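Xyn30D (PDB 4QB6) probably hydrolyses glucuronoxylan as a modular family 30 xylanase, its calcium-binding CBM35 module, described here, binding glucuronic acid-bearing xylan fragments. Local coordinates at residues K89-R94 / N142-V147; Y107-K112 / A136-V141; E117-T122 / P154-I159. All coordinates share one frame; numbering follows the deposited sequence.

Interaction 1 (K89-R94 / N142-V147); sequences KNVKFR and NTLRIV
The hydrophobic core of a beta-sandwich is built here by Val91 and Phe93 of 89-94 facing Leu144 and Ile146 of 142-147. The two segments belong to different antiparallel sheets. Their backbones stand well apart, with CA of Val91 10.1 Å from CA of Leu144 and CA of Phe93 10.8 Å from CA of Ile146, so side chains alone make the contact, and all four point into the gap. The closest approach is at Phe93, where ring atom CE2 lies 4.0 Å from CG2 and 4.1 Å from CD1 of Ile146; the isoleucine thus presents two methyls to one ring atom, CG2 coming in obliquely. Ile146 has CG1 between its backbone N and carbonyl carbon (chi1 67°), and an extended chi2 of -179° carries CD1 outward to the ring. The two side chains run past one another in opposite senses. Beside them CG2 of Val91 approaches CD1 of Leu144 at 4.2 Å, a looser and less certain pair because Leu144 is modelled in two conformers. Met156 and Ile106 touch both Phe93 and Ile146, closing the same cluster. Alternating inward side chains from two facing antiparallel sheets are as expected of a beta-sandwich, here the jelly-roll fold of a carbohydrate-binding module.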
loop_
_atom_site.group_PDB
_atom_site.type_symbol
_atom_site.label_atom_id
_atom_site.label_comp_id
_atom_site.label_asym_id
_atom_site.label_seq_id
_atom_site.Cartn_x
_atom_site.Cartn_y
_atom_site.Cartn_z
ATOM N N LYS A 89 -7.773 6.796 -10.583
ATOM C CA LYS A 89 -6.625 7.311 -9.854
ATOM C C LYS A 89 -5.415 6.442 -10.062
ATOM O O LYS A 89 -5.542 5.196 -10.125
ATOM C CB LYS A 89 -6.910 7.367 -8.357
ATOM C CG LYS A 89 -8.200 8.055 -7.965
ATOM C CD LYS A 89 -8.344 9.473 -8.487
ATOM C CE LYS A 89 -9.707 10.035 -8.150
ATOM N NZ LYS A 89 -9.924 11.348 -8.798
ATOM N N ASN A 90 -4.249 7.065 -10.141
ATOM C CA ASN A 90 -2.952 6.389 -10.064
ATOM C C ASN A 90 -2.570 6.270 -8.613
ATOM O O ASN A 90 -2.454 7.287 -7.921
ATOM C CB ASN A 90 -1.885 7.188 -10.802
ATOM C CG ASN A 90 -2.125 7.259 -12.280
ATOM O OD1 ASN A 90 -2.726 6.391 -12.859
ATOM N ND2 ASN A 90 -1.658 8.337 -12.908
ATOM N N VAL A 91 -2.470 5.059 -8.089
ATOM C CA VAL A 91 -2.044 4.815 -6.724
ATOM C C VAL A 91 -0.658 4.218 -6.791
ATOM O O VAL A 91 -0.483 3.115 -7.336
ATOM C CB VAL A 91 -3.019 3.905 -5.952
ATOM C CG1 VAL A 91 -2.510 3.660 -4.553
ATOM C CG2 VAL A 91 -4.420 4.517 -5.930
ATOM N N LYS A 92 0.318 4.948 -6.303
ATOM C CA LYS A 92 1.719 4.581 -6.385
ATOM C C LYS A 92 2.221 4.173 -5.030
ATOM O O LYS A 92 2.281 4.984 -4.106
ATOM C CB LYS A 92 2.523 5.743 -6.962
ATOM C CG LYS A 92 4.021 5.458 -7.064
ATOM C CD LYS A 92 4.767 6.578 -7.777
ATOM C CE LYS A 92 4.699 7.889 -7.052
ATOM N NZ LYS A 92 5.420 8.935 -7.845
ATOM N N PHE A 93 2.558 2.904 -4.874
ATOM C CA PHE A 93 3.079 2.338 -3.646
ATOM C C PHE A 93 4.577 2.464 -3.624
ATOM O O PHE A 93 5.220 2.110 -4.623
ATOM C CB PHE A 93 2.754 0.832 -3.575
ATOM C CG PHE A 93 1.289 0.514 -3.590
ATOM C CD1 PHE A 93 0.611 0.330 -4.785
ATOM C CD2 PHE A 93 0.571 0.408 -2.409
ATOM C CE1 PHE A 93 -0.726 0.027 -4.781
ATOM C CE2 PHE A 93 -0.779 0.131 -2.431
ATOM C CZ PHE A 93 -1.420 -0.052 -3.623
ATOM N N ARG A 94 5.158 2.937 -2.541
ATOM C CA ARG A 94 6.610 2.911 -2.326
ATOM C C ARG A 94 6.858 1.799 -1.335
ATOM O O ARG A 94 6.299 1.810 -0.221
ATOM C CB ARG A 94 7.138 4.240 -1.817
ATOM C CG ARG A 94 8.671 4.280 -1.737
ATOM C CD ARG A 94 9.164 5.697 -1.511
ATOM N NE ARG A 94 10.632 5.835 -1.633
ATOM C CZ ARG A 94 11.467 5.826 -0.623
ATOM N NH1 ARG A 94 11.052 5.613 0.600
ATOM N NH2 ARG A 94 12.776 6.001 -0.822
ATOM N N ASN A 142 -12.363 8.429 0.909
ATOM C CA ASN A 142 -12.423 7.033 0.512
ATOM C C ASN A 142 -11.539 6.193 1.442
ATOM O O ASN A 142 -10.678 6.705 2.134
ATOM C CB ASN A 142 -11.813 6.824 -0.887
ATOM C CG ASN A 142 -12.526 7.575 -1.998
ATOM O OD1 ASN A 142 -12.487 8.829 -2.061
ATOM N ND2 ASN A 142 -13.100 6.847 -2.898
ATOM N N THR A 143 -11.780 4.885 1.402
ATOM C CA THR A 143 -10.889 3.923 2.062
ATOM C C THR A 143 -10.192 3.060 1.014
ATOM O O THR A 143 -10.715 2.818 -0.094
ATOM C CB THR A 143 -11.616 3.028 3.057
ATOM O OG1 THR A 143 -12.491 2.172 2.373
ATOM C CG2 THR A 143 -12.392 3.834 4.075
ATOM N N LEU A 144 -9.004 2.580 1.359
ATOM C CA LEU A 144 -8.276 1.634 0.508
ATOM C C LEU A 144 -7.549 0.693 1.431
ATOM O O LEU A 144 -6.805 1.141 2.317
ATOM C CB LEU A 144 -7.297 2.385 -0.386
ATOM C CG LEU A 144 -6.556 1.613 -1.466
ATOM C CD1 LEU A 144 -6.200 2.499 -2.652
ATOM C CD2 LEU A 144 -5.297 0.982 -0.897
ATOM N N ARG A 145 -7.760 -0.611 1.227
ATOM C CA ARG A 145 -7.120 -1.616 2.048
ATOM C C ARG A 145 -6.336 -2.570 1.147
ATOM O O ARG A 145 -6.729 -2.890 0.011
ATOM C CB ARG A 145 -8.147 -2.380 2.902
ATOM C CG ARG A 145 -7.489 -3.334 3.885
ATOM C CD ARG A 145 -8.460 -3.830 4.912
ATOM N NE ARG A 145 -9.489 -4.496 4.164
ATOM C CZ ARG A 145 -9.852 -5.768 4.258
ATOM N NH1 ARG A 145 -9.275 -6.589 5.121
ATOM N NH2 ARG A 145 -10.831 -6.197 3.478
ATOM N N ILE A 146 -5.183 -2.978 1.642
ATOM C CA ILE A 146 -4.350 -3.986 0.973
ATOM C C ILE A 146 -4.091 -5.137 1.938
ATOM O O ILE A 146 -3.826 -4.900 3.115
ATOM C CB ILE A 146 -3.083 -3.344 0.428
ATOM C CG1 ILE A 146 -2.121 -2.836 1.513
ATOM C CG2 ILE A 146 -3.455 -2.220 -0.514
ATOM C CD1 ILE A 146 -0.885 -2.173 0.953
ATOM N N VAL A 147 -4.200 -6.356 1.422
ATOM C CA VAL A 147 -4.304 -7.541 2.270
ATOM C C VAL A 147 -3.443 -8.645 1.704
ATOM O O VAL A 147 -3.501 -8.943 0.513
ATOM C CB VAL A 147 -5.760 -8.018 2.362
ATOM C CG1 VAL A 147 -5.895 -9.075 3.448
ATOM C CG2 VAL A 147 -6.727 -6.879 2.671
#

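Interaction 2 (Y107-K112 / A136-V141); sequences YVNGTK and AMNSGV
Val108 and Asn109, at the tip of a beta-hairpin, meet Met137 and Asn138, where the chain leaves one sheet of the beta-sandwich for the other. The hairpin is defined by its backbone: a type I' turn from Val108 to Thr111, closed by Val108 N to Thr111 O at 2.9 Å and Thr111 N to Val108 O at 3.1 Å. Asn109 and Gly110 occupy its two central positions, both with positive phi, an Asn-Gly pair well suited to this turn.

The apolar part of the contact rests on one branch of Val108. With CG1 anti to the backbone N (chi1 169°), that methyl reaches across to CE of Met137 at 4.1 Å; the methionine side chain crosses it at about a right angle, its last torsion bent (chi3 87°). The same CG1 also packs against the backbone, 3.6 Å from Ala136 O.

The polar part lies nearer the surface and is weaker. The amide of Asn109 has its closer partner in Asn142, on the adjoining strand 140-149. Toward Asn138 its amide plane is turned by only 15°, yet Asn109 OD1 stays 3.8 Å from Asn138 ND2, too long for a hydrogen bond.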
loop_
_atom_site.group_PDB
_atom_site.type_symbol
_atom_site.label_atom_id
_atom_site.label_comp_id
_atom_site.label_asym_id
_atom_site.label_seq_id
_atom_site.Cartn_x
_atom_site.Cartn_y
_atom_site.Cartn_z
ATOM N N TYR A 107 -8.674 -3.467 -1.960
ATOM C CA TYR A 107 -10.061 -3.072 -1.747
ATOM C C TYR A 107 -10.135 -1.570 -1.785
ATOM O O TYR A 107 -9.250 -0.890 -1.286
ATOM C CB TYR A 107 -10.549 -3.545 -0.370
ATOM C CG TYR A 107 -10.612 -5.041 -0.140
ATOM C CD1 TYR A 107 -9.450 -5.797 0.046
ATOM C CD2 TYR A 107 -11.831 -5.697 -0.071
ATOM C CE1 TYR A 107 -9.509 -7.168 0.272
ATOM C CE2 TYR A 107 -11.886 -7.064 0.149
ATOM C CZ TYR A 107 -10.711 -7.768 0.309
ATOM O OH TYR A 107 -10.748 -9.141 0.555
ATOM N N VAL A 108 -11.176 -1.063 -2.435
ATOM C CA VAL A 108 -11.478 0.353 -2.431
ATOM C C VAL A 108 -12.904 0.527 -1.917
ATOM O O VAL A 108 -13.847 -0.119 -2.407
ATOM C CB VAL A 108 -11.315 0.997 -3.817
ATOM C CG1 VAL A 108 -11.893 2.412 -3.847
ATOM C CG2 VAL A 108 -9.849 0.974 -4.238
ATOM N N ASN A 109 -13.058 1.331 -0.866
ATOM C CA ASN A 109 -14.377 1.560 -0.248
ATOM C C ASN A 109 -15.077 0.258 0.104
ATOM O O ASN A 109 -16.313 0.109 -0.067
ATOM C CB ASN A 109 -15.257 2.471 -1.133
ATOM C CG ASN A 109 -14.639 3.838 -1.344
ATOM O OD1 ASN A 109 -14.570 4.401 -2.475
ATOM N ND2 ASN A 109 -14.150 4.371 -0.294
ATOM N N GLY A 110 -14.310 -0.711 0.601
ATOM C CA GLY A 110 -14.856 -1.964 1.089
ATOM C C GLY A 110 -15.078 -3.046 0.074
ATOM O O GLY A 110 -15.504 -4.148 0.450
ATOM N N THR A 111 -14.814 -2.788 -1.199
ATOM C CA THR A 111 -15.054 -3.763 -2.263
ATOM C C THR A 111 -13.711 -4.184 -2.841
ATOM O O THR A 111 -12.880 -3.320 -3.158
ATOM C CB THR A 111 -15.909 -3.152 -3.393
ATOM O OG1 THR A 111 -17.195 -2.773 -2.873
ATOM C CG2 THR A 111 -16.105 -4.150 -4.538
ATOM N N LYS A 112 -13.498 -5.487 -3.034
ATOM C CA LYS A 112 -12.271 -5.947 -3.662
ATOM C C LYS A 112 -12.257 -5.564 -5.120
ATOM O O LYS A 112 -13.212 -5.869 -5.847
ATOM C CB LYS A 112 -12.118 -7.468 -3.523
ATOM C CG LYS A 112 -10.708 -7.919 -3.872
ATOM C CD LYS A 112 -10.502 -9.432 -3.966
ATOM C CE LYS A 112 -10.908 -10.152 -2.710
ATOM N NZ LYS A 112 -10.647 -11.599 -2.884
ATOM N N ALA A 136 -10.466 2.890 -9.752
ATOM C CA ALA A 136 -11.537 3.869 -9.658
ATOM C C ALA A 136 -11.711 4.279 -8.219
ATOM O O ALA A 136 -11.725 3.449 -7.321
ATOM C CB ALA A 136 -12.827 3.262 -10.172
ATOM N N MET A 137 -11.831 5.568 -7.977
ATOM C CA MET A 137 -12.193 6.059 -6.669
ATOM C C MET A 137 -13.204 7.188 -6.815
ATOM O O MET A 137 -13.401 7.731 -7.889
ATOM C CB MET A 137 -10.997 6.555 -5.875
ATOM C CG MET A 137 -9.855 5.563 -5.758
ATOM S SD MET A 137 -8.541 6.103 -4.660
ATOM C CE MET A 137 -9.212 5.498 -3.135
ATOM N N ASN A 138 -13.857 7.510 -5.720
ATOM C CA ASN A 138 -14.839 8.608 -5.670
ATOM C C ASN A 138 -14.204 9.867 -5.203
ATOM O O ASN A 138 -13.165 9.885 -4.569
ATOM C CB ASN A 138 -15.940 8.250 -4.691
ATOM C CG ASN A 138 -16.746 7.072 -5.159
ATOM O OD1 ASN A 138 -16.830 6.822 -6.352
ATOM N ND2 ASN A 138 -17.279 6.315 -4.232
ATOM N N SER A 139 -14.868 10.979 -5.513
ATOM C CA SER A 139 -14.564 12.237 -4.874
ATOM C C SER A 139 -14.824 12.142 -3.369
ATOM O O SER A 139 -15.543 11.257 -2.914
ATOM C CB SER A 139 -15.411 13.343 -5.454
ATOM O OG SER A 139 -16.745 13.164 -5.107
ATOM N N GLY A 140 -14.191 13.018 -2.621
ATOM C CA GLY A 140 -14.364 13.034 -1.175
ATOM C C GLY A 140 -13.516 11.983 -0.500
ATOM O O GLY A 140 -12.494 11.550 -1.081
ATOM N N VAL A 141 -13.908 11.564 0.696
ATOM C CA VAL A 141 -13.141 10.618 1.493
ATOM C C VAL A 141 -13.449 9.196 1.130
ATOM O O VAL A 141 -14.596 8.791 1.025
ATOM C CB VAL A 141 -13.399 10.850 2.988
ATOM C CG1 VAL A 141 -12.580 9.885 3.813
ATOM C CG2 VAL A 141 -13.009 12.257 3.360
#

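Interaction 3 (E117-T122 / P154-I159); sequences EPFTET and PNMDNI. With CA (calcium ion), chain D; GCU (alpha-D-glucopyranuronic acid), chain B.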
loop_
_atom_site.group_PDB
_atom_site.type_symbol
_atom_site.label_atom_id
_atom_site.label_comp_id
_atom_site.label_asym_id
_atom_site.label_seq_id
_atom_site.Cartn_x
_atom_site.Cartn_y
_atom_site.Cartn_z
ATOM N N GLU A 117 -2.729 -8.887 -6.654
ATOM C CA GLU A 117 -1.917 -7.959 -7.430
ATOM C C GLU A 117 -0.443 -8.155 -7.061
ATOM O O GLU A 117 -0.096 -8.059 -5.885
ATOM C CB GLU A 117 -2.374 -6.549 -7.110
ATOM C CG GLU A 117 -1.644 -5.476 -7.905
ATOM C CD GLU A 117 -1.949 -5.492 -9.391
ATOM O OE1 GLU A 117 -2.990 -6.074 -9.810
ATOM O OE2 GLU A 117 -1.147 -4.919 -10.159
ATOM N N PRO A 118 0.432 -8.327 -8.062
ATOM C CA PRO A 118 1.824 -8.636 -7.788
ATOM C C PRO A 118 2.624 -7.425 -7.392
ATOM O O PRO A 118 2.472 -6.359 -8.001
ATOM C CB PRO A 118 2.339 -9.136 -9.139
ATOM C CG PRO A 118 1.439 -8.512 -10.161
ATOM C CD PRO A 118 0.119 -8.351 -9.508
ATOM N N PHE A 119 3.499 -7.612 -6.406
ATOM C CA PHE A 119 4.568 -6.665 -6.082
ATOM C C PHE A 119 5.859 -7.442 -6.299
ATOM O O PHE A 119 6.148 -8.404 -5.599
ATOM C CB PHE A 119 4.452 -6.204 -4.626
ATOM C CG PHE A 119 3.340 -5.227 -4.404
ATOM C CD1 PHE A 119 2.002 -5.622 -4.486
ATOM C CD2 PHE A 119 3.615 -3.875 -4.147
ATOM C CE1 PHE A 119 0.979 -4.699 -4.316
ATOM C CE2 PHE A 119 2.590 -2.988 -3.968
ATOM C CZ PHE A 119 1.297 -3.388 -4.051
ATOM N N THR A 120 6.663 -6.975 -7.250
ATOM C CA THR A 120 7.878 -7.650 -7.627
ATOM C C THR A 120 9.058 -7.169 -6.804
ATOM O O THR A 120 9.039 -6.079 -6.198
ATOM C CB THR A 120 8.152 -7.528 -9.127
ATOM O OG1 THR A 120 8.316 -6.153 -9.459
ATOM C CG2 THR A 120 7.070 -8.148 -9.926
ATOM N N GLU A 121 10.103 -7.978 -6.714
ATOM C CA GLU A 121 11.186 -7.640 -5.802
ATOM C C GLU A 121 11.853 -6.321 -6.194
ATOM O O GLU A 121 11.815 -5.864 -7.341
ATOM C CB GLU A 121 12.231 -8.764 -5.698
ATOM C CG GLU A 121 12.991 -9.022 -6.995
ATOM C CD GLU A 121 14.011 -10.143 -6.874
ATOM O OE1 GLU A 121 13.610 -11.308 -6.653
ATOM O OE2 GLU A 121 15.211 -9.863 -7.048
ATOM N N THR A 122 12.450 -5.712 -5.183
ATOM C CA THR A 122 13.299 -4.543 -5.354
ATOM C C THR A 122 14.766 -4.927 -5.174
ATOM O O THR A 122 15.625 -4.112 -5.525
ATOM C CB THR A 122 12.912 -3.427 -4.369
ATOM O OG1 THR A 122 13.200 -3.852 -3.039
ATOM C CG2 THR A 122 11.479 -2.997 -4.535
ATOM N N PRO A 154 5.173 -7.023 0.794
ATOM C CA PRO A 154 6.334 -6.155 0.815
ATOM C C PRO A 154 6.315 -5.259 2.043
ATOM O O PRO A 154 5.252 -5.007 2.596
ATOM C CB PRO A 154 6.148 -5.336 -0.447
ATOM C CG PRO A 154 4.678 -5.209 -0.580
ATOM C CD PRO A 154 4.125 -6.532 -0.103
ATOM N N ASN A 155 7.457 -4.747 2.466
ATOM C CA ASN A 155 7.446 -3.717 3.470
ATOM C C ASN A 155 6.925 -2.433 2.809
ATOM O O ASN A 155 7.386 -2.067 1.715
ATOM C CB ASN A 155 8.813 -3.482 4.061
ATOM C CG ASN A 155 9.277 -4.596 4.959
ATOM O OD1 ASN A 155 8.507 -5.453 5.387
ATOM N ND2 ASN A 155 10.554 -4.551 5.308
ATOM N N MET A 156 5.970 -1.745 3.413
ATOM C CA MET A 156 5.206 -0.708 2.736
ATOM C C MET A 156 5.475 0.635 3.355
ATOM O O MET A 156 5.241 0.836 4.556
ATOM C CB MET A 156 3.709 -1.021 2.816
ATOM C CG MET A 156 2.836 -0.098 1.984
ATOM S SD MET A 156 3.187 -0.103 0.230
ATOM C CE MET A 156 2.815 -1.721 -0.252
ATOM N N ASP A 157 5.974 1.575 2.562
ATOM C CA ASP A 157 6.354 2.894 3.086
ATOM C C ASP A 157 5.227 3.897 3.040
ATOM O O ASP A 157 4.960 4.573 4.039
ATOM C CB ASP A 157 7.565 3.420 2.315
ATOM C CG ASP A 157 8.131 4.684 2.894
ATOM O OD1 ASP A 157 7.895 5.003 4.070
ATOM O OD2 ASP A 157 8.839 5.350 2.118
ATOM N N ASN A 158 4.595 4.020 1.897
ATOM C CA ASN A 158 3.586 5.067 1.667
ATOM C C ASN A 158 2.861 4.757 0.384
ATOM O O ASN A 158 3.287 3.856 -0.375
ATOM C CB ASN A 158 4.221 6.497 1.667
ATOM C CG ASN A 158 5.099 6.782 0.477
ATOM O OD1 ASN A 158 6.192 7.383 0.610
ATOM N ND2 ASN A 158 4.646 6.461 -0.644
ATOM N N ILE A 159 1.769 5.462 0.147
ATOM C CA ILE A 159 1.142 5.534 -1.164
ATOM C C ILE A 159 1.010 6.973 -1.593
ATOM O O ILE A 159 0.938 7.905 -0.754
ATOM C CB ILE A 159 -0.246 4.884 -1.220
ATOM C CG1 ILE A 159 -1.201 5.513 -0.199
ATOM C CG2 ILE A 159 -0.097 3.399 -1.046
ATOM C CD1 ILE A 159 -2.622 5.037 -0.308
HETATM CA CA CA D . 6.535 5.786 5.696
HETATM C C1 GCU B . 12.809 -9.879 7.279
HETATM C C2 GCU B . 12.812 -8.373 7.313
HETATM C C3 GCU B . 11.413 -7.807 7.410
HETATM C C4 GCU B . 10.509 -8.444 6.273
HETATM C C5 GCU B . 10.552 -9.953 6.422
HETATM C C6 GCU B . 9.744 -10.657 5.412
HETATM O O2 GCU B . 13.692 -7.902 8.366
HETATM O O3 GCU B . 11.341 -6.391 7.284
HETATM O O4 GCU B . 9.147 -8.023 6.497
HETATM O O5 GCU B . 11.910 -10.308 6.258
HETATM O O6A GCU B . 8.540 -10.379 5.314
HETATM O O6B GCU B . 10.263 -11.499 4.691
#
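Phe119 meets Pro154 and Met156 on the core side of a segment in which Asn155 and Asp157, on either side of Met156 in sequence, bind a sugar and a metal, so one short run of chain serves hydrophobic core, glycan pocket and calcium site together. The side chain of Phe119 makes the whole contact from 117-122. Its CD2 lies 4.0 Å from CG of Pro154 and its CE2 3.9 Å from CE of Met156; both approaches are oblique to the ring, and each side chain crosses that of Phe119 at about a right angle. Met156 is bent at chi2 (60°) and chi3 (64°), which turns its terminal methyl back to the ring. Asp157 grips the calcium ion twice, through OD1 at 2.3 Å and its backbone O at 2.6 Å; Glu41, Glu43, Thr61 and Gly64 complete the site. Asp157 and Asn158 together face Arg94, forming a classic beta bulge. Asn155 CG stands 3.6 Å from O3 and 3.8 Å from O4 of the glucuronic acid, placing its amide against both hydroxyls. An alanine at Asn155 would probably leave O3 and O4 without their amide partner. The arrangement is that of a calcium-binding CBM35 module, where strand 155-163 gives Asn155 to the uronic acid pocket and Asp157 to the metal site.

Overall arrangement
All three contacts bridge the sheets of one beta-sandwich. Interactions 1 and 2 share strand 140-149 and lie with centres 9 Å apart; probable backbone hydrogen bonds from Tyr107 N to Arg145 O (2.8 Å) and from Asn109 N to Thr143 O (2.9 Å) tie them together. The centres of interactions 1 and 3 are about 11 Å apart, and the two are joined by a salt bridge between Arg94 NH1 and Asp157 OD2 (2.7 Å) and by the edge-to-face rings of Phe93 and Phe119. Interactions 2 and 3, with centres about 20 Å apart and nearest atoms about 7 Å, lie on opposite sides of the chain's centre. Interaction 3 alone contacts the glucuronic acid; the side chain of Ile146 is about 13 Å from that sugar.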